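Long-range contacts in sulfate transporter 4.1, chloroplastic (Arabidopsis thaliana, PDB 7LHV), which moves sulfate across the membrane together with protons and may help to regulate sulfate assimilation: residues H494-A502 against Y538-R548; Q603-H614 against K628-H636. All coordinates share one frame; numbering follows the deposited sequence.

Contact 1 of 2, residues H494-A502 against Y538-R548; sequences HESANPHIA and YFANISYIKDR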
loop_
_atom_site.group_PDB
_atom_site.type_symbol
_atom_site.label_atom_id
_atom_site.label_comp_id
_atom_site.label_asym_id
_atom_site.label_seq_id
_atom_site.Cartn_x
_atom_site.Cartn_y
_atom_site.Cartn_z
ATOM N N HIS A 494 2.525 -1.174 -8.583
ATOM C CA HIS A 494 2.840 -1.244 -10.004
ATOM C C HIS A 494 3.265 -2.648 -10.409
ATOM O O HIS A 494 2.880 -3.134 -11.476
ATOM C CB HIS A 494 3.933 -0.237 -10.352
ATOM C CG HIS A 494 4.295 -0.223 -11.803
ATOM N ND1 HIS A 494 5.338 -0.961 -12.316
ATOM C CD2 HIS A 494 3.756 0.445 -12.849
ATOM C CE1 HIS A 494 5.425 -0.751 -13.617
ATOM N NE2 HIS A 494 4.478 0.098 -13.966
ATOM N N GLU A 495 4.073 -3.309 -9.580
ATOM C CA GLU A 495 4.467 -4.679 -9.893
ATOM C C GLU A 495 3.276 -5.625 -9.842
ATOM O O GLU A 495 3.141 -6.505 -10.700
ATOM C CB GLU A 495 5.560 -5.150 -8.938
ATOM C CG GLU A 495 6.047 -6.555 -9.233
ATOM C CD GLU A 495 6.742 -6.656 -10.576
ATOM O OE1 GLU A 495 7.284 -5.634 -11.045
ATOM O OE2 GLU A 495 6.741 -7.755 -11.167
ATOM N N SER A 496 2.405 -5.467 -8.845
ATOM C CA SER A 496 1.252 -6.355 -8.729
ATOM C C SER A 496 0.278 -6.154 -9.883
ATOM O O SER A 496 -0.335 -7.114 -10.358
ATOM C CB SER A 496 0.546 -6.134 -7.392
ATOM O OG SER A 496 1.371 -6.527 -6.310
ATOM N N ALA A 497 0.131 -4.919 -10.350
ATOM C CA ALA A 497 -0.869 -4.564 -11.345
ATOM C C ALA A 497 -0.412 -4.785 -12.779
ATOM O O ALA A 497 -1.189 -4.524 -13.702
ATOM C CB ALA A 497 -1.285 -3.102 -11.166
ATOM N N ASN A 498 0.813 -5.250 -13.003
ATOM C CA ASN A 498 1.323 -5.505 -14.351
ATOM C C ASN A 498 1.926 -6.901 -14.418
ATOM O O ASN A 498 3.145 -7.057 -14.549
ATOM C CB ASN A 498 2.349 -4.448 -14.755
ATOM C CG ASN A 498 1.743 -3.071 -14.891
ATOM O OD1 ASN A 498 0.606 -2.920 -15.331
ATOM N ND2 ASN A 498 2.503 -2.053 -14.513
ATOM N N PRO A 499 1.099 -7.940 -14.342
ATOM C CA PRO A 499 1.623 -9.302 -14.444
ATOM C C PRO A 499 2.088 -9.616 -15.856
ATOM O O PRO A 499 1.654 -9.012 -16.838
ATOM C CB PRO A 499 0.427 -10.170 -14.050
ATOM C CG PRO A 499 -0.744 -9.362 -14.444
ATOM C CD PRO A 499 -0.365 -7.932 -14.186
ATOM N N HIS A 500 2.996 -10.581 -15.944
ATOM C CA HIS A 500 3.524 -11.004 -17.232
ATOM C C HIS A 500 2.572 -11.997 -17.878
ATOM O O HIS A 500 2.143 -12.964 -17.244
ATOM C CB HIS A 500 4.909 -11.625 -17.066
ATOM C CG HIS A 500 5.596 -11.923 -18.362
ATOM N ND1 HIS A 500 5.814 -13.207 -18.811
ATOM C CD2 HIS A 500 6.114 -11.101 -19.305
ATOM C CE1 HIS A 500 6.436 -13.164 -19.975
ATOM N NE2 HIS A 500 6.631 -11.899 -20.298
ATOM N N ILE A 501 2.233 -11.750 -19.140
ATOM C CA ILE A 501 1.352 -12.611 -19.914
ATOM C C ILE A 501 2.091 -13.020 -21.180
ATOM O O ILE A 501 2.606 -12.163 -21.905
ATOM C CB ILE A 501 0.025 -11.907 -20.246
ATOM C CG1 ILE A 501 -0.862 -11.843 -19.003
ATOM C CG2 ILE A 501 -0.684 -12.610 -21.380
ATOM C CD1 ILE A 501 -2.122 -11.045 -19.197
ATOM N N ALA A 502 2.138 -14.321 -21.445
ATOM C CA ALA A 502 2.948 -14.867 -22.521
ATOM C C ALA A 502 2.067 -15.436 -23.624
ATOM O O ALA A 502 1.117 -16.176 -23.355
ATOM C CB ALA A 502 3.883 -15.960 -22.000
ATOM N N TYR A 538 -5.869 -12.346 -9.012
ATOM C CA TYR A 538 -6.637 -11.846 -7.882
ATOM C C TYR A 538 -7.040 -10.408 -8.189
ATOM O O TYR A 538 -6.841 -9.920 -9.305
ATOM C CB TYR A 538 -5.850 -12.002 -6.572
ATOM C CG TYR A 538 -4.593 -11.171 -6.454
ATOM C CD1 TYR A 538 -3.518 -11.372 -7.303
ATOM C CD2 TYR A 538 -4.470 -10.206 -5.468
ATOM C CE1 TYR A 538 -2.371 -10.623 -7.193
ATOM C CE2 TYR A 538 -3.325 -9.455 -5.346
ATOM C CZ TYR A 538 -2.280 -9.667 -6.213
ATOM O OH TYR A 538 -1.133 -8.920 -6.099
ATOM N N PHE A 539 -7.616 -9.728 -7.198
ATOM C CA PHE A 539 -8.266 -8.449 -7.465
ATOM C C PHE A 539 -7.295 -7.368 -7.920
ATOM O O PHE A 539 -7.723 -6.411 -8.570
ATOM C CB PHE A 539 -9.027 -7.963 -6.231
ATOM C CG PHE A 539 -8.196 -7.896 -4.984
ATOM C CD1 PHE A 539 -7.476 -6.756 -4.681
ATOM C CD2 PHE A 539 -8.155 -8.961 -4.103
ATOM C CE1 PHE A 539 -6.719 -6.685 -3.533
ATOM C CE2 PHE A 539 -7.397 -8.892 -2.954
ATOM C CZ PHE A 539 -6.680 -7.753 -2.670
ATOM N N ALA A 540 -6.009 -7.487 -7.592
ATOM C CA ALA A 540 -5.072 -6.422 -7.934
ATOM C C ALA A 540 -4.730 -6.426 -9.419
ATOM O O ALA A 540 -4.663 -5.362 -10.044
ATOM C CB ALA A 540 -3.803 -6.543 -7.094
ATOM N N ASN A 541 -4.506 -7.599 -10.006
ATOM C CA ASN A 541 -4.058 -7.684 -11.389
ATOM C C ASN A 541 -5.163 -8.093 -12.352
ATOM O O ASN A 541 -4.871 -8.421 -13.504
ATOM C CB ASN A 541 -2.881 -8.653 -11.511
ATOM C CG ASN A 541 -3.165 -10.002 -10.893
ATOM O OD1 ASN A 541 -4.312 -10.353 -10.636
ATOM N ND2 ASN A 541 -2.113 -10.771 -10.652
ATOM N N ILE A 542 -6.421 -8.093 -11.911
ATOM C CA ILE A 542 -7.497 -8.543 -12.786
ATOM C C ILE A 542 -7.777 -7.532 -13.893
ATOM O O ILE A 542 -8.168 -7.913 -15.002
ATOM C CB ILE A 542 -8.759 -8.864 -11.967
ATOM C CG1 ILE A 542 -9.750 -9.640 -12.825
ATOM C CG2 ILE A 542 -9.391 -7.599 -11.419
ATOM C CD1 ILE A 542 -9.132 -10.807 -13.552
ATOM N N SER A 543 -7.590 -6.237 -13.624
ATOM C CA SER A 543 -7.854 -5.228 -14.646
ATOM C C SER A 543 -6.868 -5.336 -15.804
ATOM O O SER A 543 -7.264 -5.250 -16.974
ATOM C CB SER A 543 -7.803 -3.834 -14.026
ATOM O OG SER A 543 -8.771 -3.705 -13.001
ATOM N N TYR A 544 -5.583 -5.520 -15.500
ATOM C CA TYR A 544 -4.588 -5.664 -16.557
ATOM C C TYR A 544 -4.857 -6.905 -17.396
ATOM O O TYR A 544 -4.731 -6.873 -18.625
ATOM C CB TYR A 544 -3.186 -5.717 -15.953
ATOM C CG TYR A 544 -2.076 -5.863 -16.968
ATOM C CD1 TYR A 544 -1.527 -4.755 -17.594
ATOM C CD2 TYR A 544 -1.574 -7.113 -17.299
ATOM C CE1 TYR A 544 -0.513 -4.889 -18.520
ATOM C CE2 TYR A 544 -0.561 -7.256 -18.221
ATOM C CZ TYR A 544 -0.035 -6.144 -18.829
ATOM O OH TYR A 544 0.976 -6.290 -19.750
ATOM N N ILE A 545 -5.222 -8.011 -16.747
ATOM C CA ILE A 545 -5.515 -9.236 -17.480
ATOM C C ILE A 545 -6.748 -9.050 -18.354
ATOM O O ILE A 545 -6.794 -9.521 -19.498
ATOM C CB ILE A 545 -5.672 -10.415 -16.505
ATOM C CG1 ILE A 545 -4.344 -10.688 -15.801
ATOM C CG2 ILE A 545 -6.144 -11.655 -17.234
ATOM C CD1 ILE A 545 -4.476 -11.482 -14.535
ATOM N N LYS A 546 -7.762 -8.353 -17.837
ATOM C CA LYS A 546 -8.947 -8.074 -18.639
ATOM C C LYS A 546 -8.597 -7.250 -19.868
ATOM O O LYS A 546 -9.073 -7.539 -20.971
ATOM C CB LYS A 546 -10.000 -7.357 -17.796
ATOM C CG LYS A 546 -10.955 -8.292 -17.080
ATOM C CD LYS A 546 -12.213 -7.572 -16.623
ATOM C CE LYS A 546 -11.902 -6.519 -15.577
ATOM N NZ LYS A 546 -13.014 -6.369 -14.602
ATOM N N ASP A 547 -7.758 -6.225 -19.704
ATOM C CA ASP A 547 -7.358 -5.408 -20.849
ATOM C C ASP A 547 -6.567 -6.222 -21.866
ATOM O O ASP A 547 -6.783 -6.103 -23.082
ATOM C CB ASP A 547 -6.536 -4.213 -20.373
ATOM C CG ASP A 547 -7.320 -3.291 -19.467
ATOM O OD1 ASP A 547 -8.461 -3.644 -19.101
ATOM O OD2 ASP A 547 -6.796 -2.213 -19.117
ATOM N N ARG A 548 -5.642 -7.057 -21.387
ATOM C CA ARG A 548 -4.840 -7.872 -22.294
ATOM C C ARG A 548 -5.704 -8.857 -23.064
ATOM O O ARG A 548 -5.453 -9.121 -24.245
ATOM C CB ARG A 548 -3.750 -8.607 -21.518
ATOM C CG ARG A 548 -2.651 -7.704 -20.998
ATOM C CD ARG A 548 -1.890 -7.078 -22.151
ATOM N NE ARG A 548 -1.373 -8.087 -23.067
ATOM C CZ ARG A 548 -0.182 -8.660 -22.960
ATOM N NH1 ARG A 548 0.656 -8.334 -21.990
ATOM N NH2 ARG A 548 0.177 -9.581 -23.849
#
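A497 and N541 bring the two backbones together, with their CA atoms 4.5 Å apart. Here segment 494-502 leaves the end of helix 477-496, turns through N498 and P499, and runs on into strand 501-504. Residues 538-541 arrive as a loop. N541 takes the N-cap position, and helix 542-560 starts after it. The carbonyl oxygens of S496 and A497 lie against the CB atoms of N541 and Y544.

The N541 amide is held at both ends. Its OD1 accepts a hydrogen bond from Y538 N at 3.0 Å, in the carbonyl plane and on a lone pair, and its ND2 bonds to P536 O. This fixes the amide within its own loop, while CB faces P499 CG. S496 turns its hydroxyl back to V492 O, one turn earlier in its helix. At this point the last membrane helix passes into the STAS domain. Strand 501-504 is an outer strand of that domain's sheet, and helix 542-560 packs against the linker. The second subunit is also close: its W199 meets the H494 ring edge-to-face, and lipids touch the same histidine.

Beyond the turn, Y544 packs against P499 and N498. Its CG is anti to the backbone N (chi1 -180°), which sends the ring toward P499. P499 CD lies 3.4 Å from Y544 CD2. N498 CA sits over the centre of one ring face, and R548 CG covers the opposite face near the rim. The R548 chain bends at chi2 and chi3, so NH1 comes back to Y544 OH at 3.0 Å, with the hydroxyl oxygen in the guanidinium plane. I501 lies alongside this arginine. Its CG2 is over one face of the guanidinium, and its CD1 reaches R548 CB at 3.7 Å and I545 CG1 at 4.1 Å.

Contact 2 of 2, residues Q603-H614 against K628-H636; sequences QLAISNPNKDVH and KEWFFVRVH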
loop_
_atom_site.group_PDB
_atom_site.type_symbol
_atom_site.label_atom_id
_atom_site.label_comp_id
_atom_site.label_asym_id
_atom_site.label_seq_id
_atom_site.Cartn_x
_atom_site.Cartn_y
_atom_site.Cartn_z
ATOM N N GLN A 603 -14.167 -18.341 -29.239
ATOM C CA GLN A 603 -14.305 -19.437 -28.291
ATOM C C GLN A 603 -13.258 -19.312 -27.193
ATOM O O GLN A 603 -12.077 -19.088 -27.475
ATOM C CB GLN A 603 -14.154 -20.781 -29.002
ATOM C CG GLN A 603 -14.355 -21.982 -28.104
ATOM C CD GLN A 603 -15.636 -21.899 -27.309
ATOM O OE1 GLN A 603 -16.730 -21.881 -27.869
ATOM N NE2 GLN A 603 -15.507 -21.835 -25.992
ATOM N N LEU A 604 -13.691 -19.463 -25.946
ATOM C CA LEU A 604 -12.796 -19.435 -24.799
ATOM C C LEU A 604 -12.577 -20.853 -24.293
ATOM O O LEU A 604 -13.538 -21.610 -24.119
ATOM C CB LEU A 604 -13.363 -18.568 -23.677
ATOM C CG LEU A 604 -12.383 -18.333 -22.530
ATOM C CD1 LEU A 604 -11.425 -17.237 -22.924
ATOM C CD2 LEU A 604 -13.097 -17.997 -21.235
ATOM N N ALA A 605 -11.319 -21.204 -24.050
ATOM C CA ALA A 605 -10.956 -22.518 -23.547
ATOM C C ALA A 605 -9.994 -22.371 -22.379
ATOM O O ALA A 605 -9.234 -21.403 -22.299
ATOM C CB ALA A 605 -10.321 -23.384 -24.641
ATOM N N ILE A 606 -10.043 -23.335 -21.466
ATOM C CA ILE A 606 -9.135 -23.405 -20.326
ATOM C C ILE A 606 -8.296 -24.664 -20.473
ATOM O O ILE A 606 -8.838 -25.760 -20.657
ATOM C CB ILE A 606 -9.895 -23.394 -18.991
ATOM C CG1 ILE A 606 -10.884 -22.231 -18.957
ATOM C CG2 ILE A 606 -8.926 -23.304 -17.833
ATOM C CD1 ILE A 606 -10.227 -20.874 -18.951
ATOM N N SER A 607 -6.975 -24.509 -20.399
ATOM C CA SER A 607 -6.049 -25.572 -20.772
ATOM C C SER A 607 -5.575 -26.395 -19.578
ATOM O O SER A 607 -5.788 -27.610 -19.541
ATOM C CB SER A 607 -4.850 -24.976 -21.512
ATOM O OG SER A 607 -3.914 -25.982 -21.859
ATOM N N ASN A 608 -4.920 -25.764 -18.606
ATOM C CA ASN A 608 -4.298 -26.472 -17.486
ATOM C C ASN A 608 -4.794 -25.881 -16.175
ATOM O O ASN A 608 -4.067 -25.139 -15.502
ATOM C CB ASN A 608 -2.772 -26.393 -17.554
ATOM C CG ASN A 608 -2.193 -27.218 -18.683
ATOM O OD1 ASN A 608 -2.924 -27.806 -19.476
ATOM N ND2 ASN A 608 -0.869 -27.264 -18.761
ATOM N N PRO A 609 -6.024 -26.196 -15.773
ATOM C CA PRO A 609 -6.533 -25.653 -14.509
ATOM C C PRO A 609 -5.873 -26.340 -13.324
ATOM O O PRO A 609 -5.778 -27.567 -13.271
ATOM C CB PRO A 609 -8.037 -25.953 -14.569
ATOM C CG PRO A 609 -8.304 -26.409 -15.976
ATOM C CD PRO A 609 -7.032 -27.018 -16.453
ATOM N N ASN A 610 -5.413 -25.534 -12.376
ATOM C CA ASN A 610 -4.934 -26.060 -11.112
ATOM C C ASN A 610 -6.103 -26.645 -10.323
ATOM O O ASN A 610 -7.265 -26.297 -10.544
ATOM C CB ASN A 610 -4.242 -24.957 -10.312
ATOM C CG ASN A 610 -3.451 -25.491 -9.145
ATOM O OD1 ASN A 610 -3.380 -26.699 -8.930
ATOM N ND2 ASN A 610 -2.850 -24.590 -8.380
ATOM N N LYS A 611 -5.787 -27.557 -9.402
ATOM C CA LYS A 611 -6.839 -28.226 -8.644
ATOM C C LYS A 611 -7.677 -27.222 -7.860
ATOM O O LYS A 611 -8.912 -27.258 -7.905
ATOM C CB LYS A 611 -6.231 -29.274 -7.712
ATOM C CG LYS A 611 -5.444 -30.389 -8.410
ATOM C CD LYS A 611 -6.334 -31.358 -9.190
ATOM C CE LYS A 611 -6.475 -30.974 -10.661
ATOM N NZ LYS A 611 -7.254 -31.979 -11.434
ATOM N N ASP A 612 -7.020 -26.307 -7.146
ATOM C CA ASP A 612 -7.749 -25.240 -6.467
ATOM C C ASP A 612 -8.436 -24.325 -7.470
ATOM O O ASP A 612 -9.580 -23.902 -7.261
ATOM C CB ASP A 612 -6.800 -24.443 -5.575
ATOM C CG ASP A 612 -6.341 -25.230 -4.367
ATOM O OD1 ASP A 612 -7.179 -25.930 -3.758
ATOM O OD2 ASP A 612 -5.142 -25.152 -4.024
ATOM N N VAL A 613 -7.750 -24.007 -8.568
ATOM C CA VAL A 613 -8.341 -23.175 -9.611
ATOM C C VAL A 613 -9.552 -23.865 -10.222
ATOM O O VAL A 613 -10.597 -23.240 -10.439
ATOM C CB VAL A 613 -7.284 -22.833 -10.676
ATOM C CG1 VAL A 613 -7.952 -22.390 -11.950
ATOM C CG2 VAL A 613 -6.355 -21.754 -10.161
ATOM N N HIS A 614 -9.435 -25.163 -10.511
ATOM C CA HIS A 614 -10.564 -25.896 -11.073
ATOM C C HIS A 614 -11.731 -25.942 -10.098
ATOM O O HIS A 614 -12.892 -25.815 -10.504
ATOM C CB HIS A 614 -10.136 -27.309 -11.461
ATOM C CG HIS A 614 -11.140 -28.031 -12.305
ATOM N ND1 HIS A 614 -11.882 -29.092 -11.832
ATOM C CD2 HIS A 614 -11.526 -27.844 -13.588
ATOM C CE1 HIS A 614 -12.681 -29.528 -12.788
ATOM N NE2 HIS A 614 -12.483 -28.789 -13.866
ATOM N N LYS A 628 -18.358 -28.025 -20.387
ATOM C CA LYS A 628 -17.303 -28.890 -19.873
ATOM C C LYS A 628 -16.364 -29.351 -20.983
ATOM O O LYS A 628 -15.201 -29.672 -20.716
ATOM C CB LYS A 628 -17.921 -30.092 -19.155
ATOM C CG LYS A 628 -16.915 -31.057 -18.552
ATOM C CD LYS A 628 -16.193 -30.427 -17.373
ATOM C CE LYS A 628 -15.262 -31.421 -16.697
ATOM N NZ LYS A 628 -14.501 -30.794 -15.581
ATOM N N GLU A 629 -16.840 -29.373 -22.229
ATOM C CA GLU A 629 -16.026 -29.847 -23.341
ATOM C C GLU A 629 -14.858 -28.926 -23.666
ATOM O O GLU A 629 -13.973 -29.327 -24.428
ATOM C CB GLU A 629 -16.897 -30.033 -24.587
ATOM C CG GLU A 629 -17.564 -28.763 -25.090
ATOM C CD GLU A 629 -18.888 -28.481 -24.405
ATOM O OE1 GLU A 629 -19.740 -27.801 -25.014
ATOM O OE2 GLU A 629 -19.078 -28.938 -23.258
ATOM N N TRP A 630 -14.831 -27.712 -23.120
ATOM C CA TRP A 630 -13.756 -26.765 -23.377
ATOM C C TRP A 630 -12.721 -26.726 -22.262
ATOM O O TRP A 630 -11.869 -25.833 -22.254
ATOM C CB TRP A 630 -14.329 -25.366 -23.612
ATOM C CG TRP A 630 -15.152 -25.281 -24.852
ATOM C CD1 TRP A 630 -16.492 -25.049 -24.931
ATOM C CD2 TRP A 630 -14.692 -25.445 -26.197
ATOM N NE1 TRP A 630 -16.895 -25.050 -26.244
ATOM C CE2 TRP A 630 -15.808 -25.291 -27.041
ATOM C CE3 TRP A 630 -13.444 -25.703 -26.770
ATOM C CZ2 TRP A 630 -15.714 -25.386 -28.425
ATOM C CZ3 TRP A 630 -13.353 -25.796 -28.144
ATOM C CH2 TRP A 630 -14.480 -25.639 -28.956
ATOM N N PHE A 631 -12.774 -27.664 -21.324
ATOM C CA PHE A 631 -11.786 -27.772 -20.262
ATOM C C PHE A 631 -10.914 -28.992 -20.517
ATOM O O PHE A 631 -11.429 -30.095 -20.730
ATOM C CB PHE A 631 -12.462 -27.873 -18.895
ATOM C CG PHE A 631 -12.834 -26.547 -18.315
ATOM C CD1 PHE A 631 -13.989 -25.906 -18.718
ATOM C CD2 PHE A 631 -12.030 -25.938 -17.370
ATOM C CE1 PHE A 631 -14.334 -24.684 -18.188
ATOM C CE2 PHE A 631 -12.375 -24.715 -16.836
ATOM C CZ PHE A 631 -13.528 -24.087 -17.248
ATOM N N PHE A 632 -9.598 -28.794 -20.486
ATOM C CA PHE A 632 -8.661 -29.866 -20.793
ATOM C C PHE A 632 -7.605 -30.010 -19.706
ATOM O O PHE A 632 -7.703 -29.384 -18.647
ATOM C CB PHE A 632 -7.987 -29.619 -22.144
ATOM C CG PHE A 632 -8.936 -29.201 -23.228
ATOM C CD1 PHE A 632 -9.576 -30.150 -24.005
ATOM C CD2 PHE A 632 -9.192 -27.864 -23.467
ATOM C CE1 PHE A 632 -10.448 -29.773 -25.003
ATOM C CE2 PHE A 632 -10.065 -27.481 -24.463
ATOM C CZ PHE A 632 -10.693 -28.438 -25.232
ATOM N N VAL A 633 -6.602 -30.847 -19.959
ATOM C CA VAL A 633 -5.472 -31.005 -19.052
ATOM C C VAL A 633 -4.146 -30.651 -19.703
ATOM O O VAL A 633 -3.131 -30.567 -18.994
ATOM C CB VAL A 633 -5.409 -32.436 -18.475
ATOM C CG1 VAL A 633 -6.659 -32.738 -17.667
ATOM C CG2 VAL A 633 -5.228 -33.450 -19.591
ATOM N N ARG A 634 -4.112 -30.453 -21.019
ATOM C CA ARG A 634 -2.895 -30.111 -21.740
ATOM C C ARG A 634 -3.236 -29.101 -22.824
ATOM O O ARG A 634 -4.405 -28.876 -23.143
ATOM C CB ARG A 634 -2.238 -31.357 -22.356
ATOM C CG ARG A 634 -1.750 -32.365 -21.329
ATOM C CD ARG A 634 -1.264 -33.651 -21.976
ATOM N NE ARG A 634 -0.031 -33.462 -22.730
ATOM C CZ ARG A 634 0.070 -33.604 -24.044
ATOM N NH1 ARG A 634 -0.975 -33.926 -24.786
ATOM N NH2 ARG A 634 1.253 -33.426 -24.626
ATOM N N VAL A 635 -2.201 -28.471 -23.379
ATOM C CA VAL A 635 -2.424 -27.565 -24.502
ATOM C C VAL A 635 -2.513 -28.335 -25.813
ATOM O O VAL A 635 -3.181 -27.888 -26.756
ATOM C CB VAL A 635 -1.322 -26.495 -24.558
ATOM C CG1 VAL A 635 0.025 -27.125 -24.847
ATOM C CG2 VAL A 635 -1.650 -25.446 -25.610
ATOM N N HIS A 636 -1.865 -29.498 -25.894
ATOM C CA HIS A 636 -1.814 -30.234 -27.151
ATOM C C HIS A 636 -3.209 -30.645 -27.603
ATOM O O HIS A 636 -3.613 -30.364 -28.736
ATOM C CB HIS A 636 -0.912 -31.460 -27.005
ATOM C CG HIS A 636 0.503 -31.139 -26.633
ATOM N ND1 HIS A 636 0.848 -30.582 -25.420
ATOM C CD2 HIS A 636 1.665 -31.318 -27.306
ATOM C CE1 HIS A 636 2.158 -30.418 -25.367
ATOM N NE2 HIS A 636 2.677 -30.858 -26.500
#
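I606 and F631 form a single parallel beta bridge on the outer strand 603-606 of the STAS domain sheet. I606 N donates to W630 O at 3.2 Å, and F632 N donates back to I606 O at 3.1 Å. The segment after helix 622-626 thus returns along the sheet edge before helix 635-643 begins. On its other side, strand 603-606 is bonded to strand 569-575.

Packing is tight along this strand. The Q603 chain bends at chi2 (51°), and its amide lies flat on the W630 indole, with the two planes 8° apart. Q603 CG makes a CH-pi contact 3.6 Å from the centroid of the six-membered ring of W630, almost on the ring normal. Both polar atoms of the Q603 amide are bonded. NE2 donates to its neighbour's oxygen, L604 O, from above the carbonyl plane, and OE1 bonds to K598 NZ. These two bonds help fix the rotation of the amide against the indole. E629 CG covers the opposite face of W630. I606 and F631 run side by side and point the same way, with I606 CB 3.5 Å from F631 CE2. P609 CG meets the F631 ring at its edge, and A605 CB does the same to F632. S607 is buried at the strand's end. Its CB points away from segment 628-636, and its OG is bonded to E575 of strand 569-575.

Beyond the strand the contact loosens toward solvent. V633 and R634 are exposed and direct their CB atoms away from segment 603-614. K628 is exposed too, but its long chain bends back to the start of helix 611-620 and crosses H614 at about a right angle. K628 NZ ends at the edge of the imidazole, in the ring plane, 3.3 Å from H614 NE2.

Overall arrangement
Both contacts reach the same four-stranded STAS sheet, but at its two outer strands: 501-504 for contact 1 and 603-606 for contact 2. Their centres lie 20 Å apart and they do not touch. Contact 1 is buried, sits nearer the centre of the chain, and joins the last membrane helix to the domain beside the second subunit and bound lipid. Contact 2 lies farther out, is only partly buried, and is touched by no other protein chain. Their chemistry differs accordingly. Contact 1 relies on apolar and aromatic packing, with its clear polar bonds made within a segment or to residues outside the contact, not across it. Contact 2 adds strand-like backbone bonds and an amide-on-indole stack.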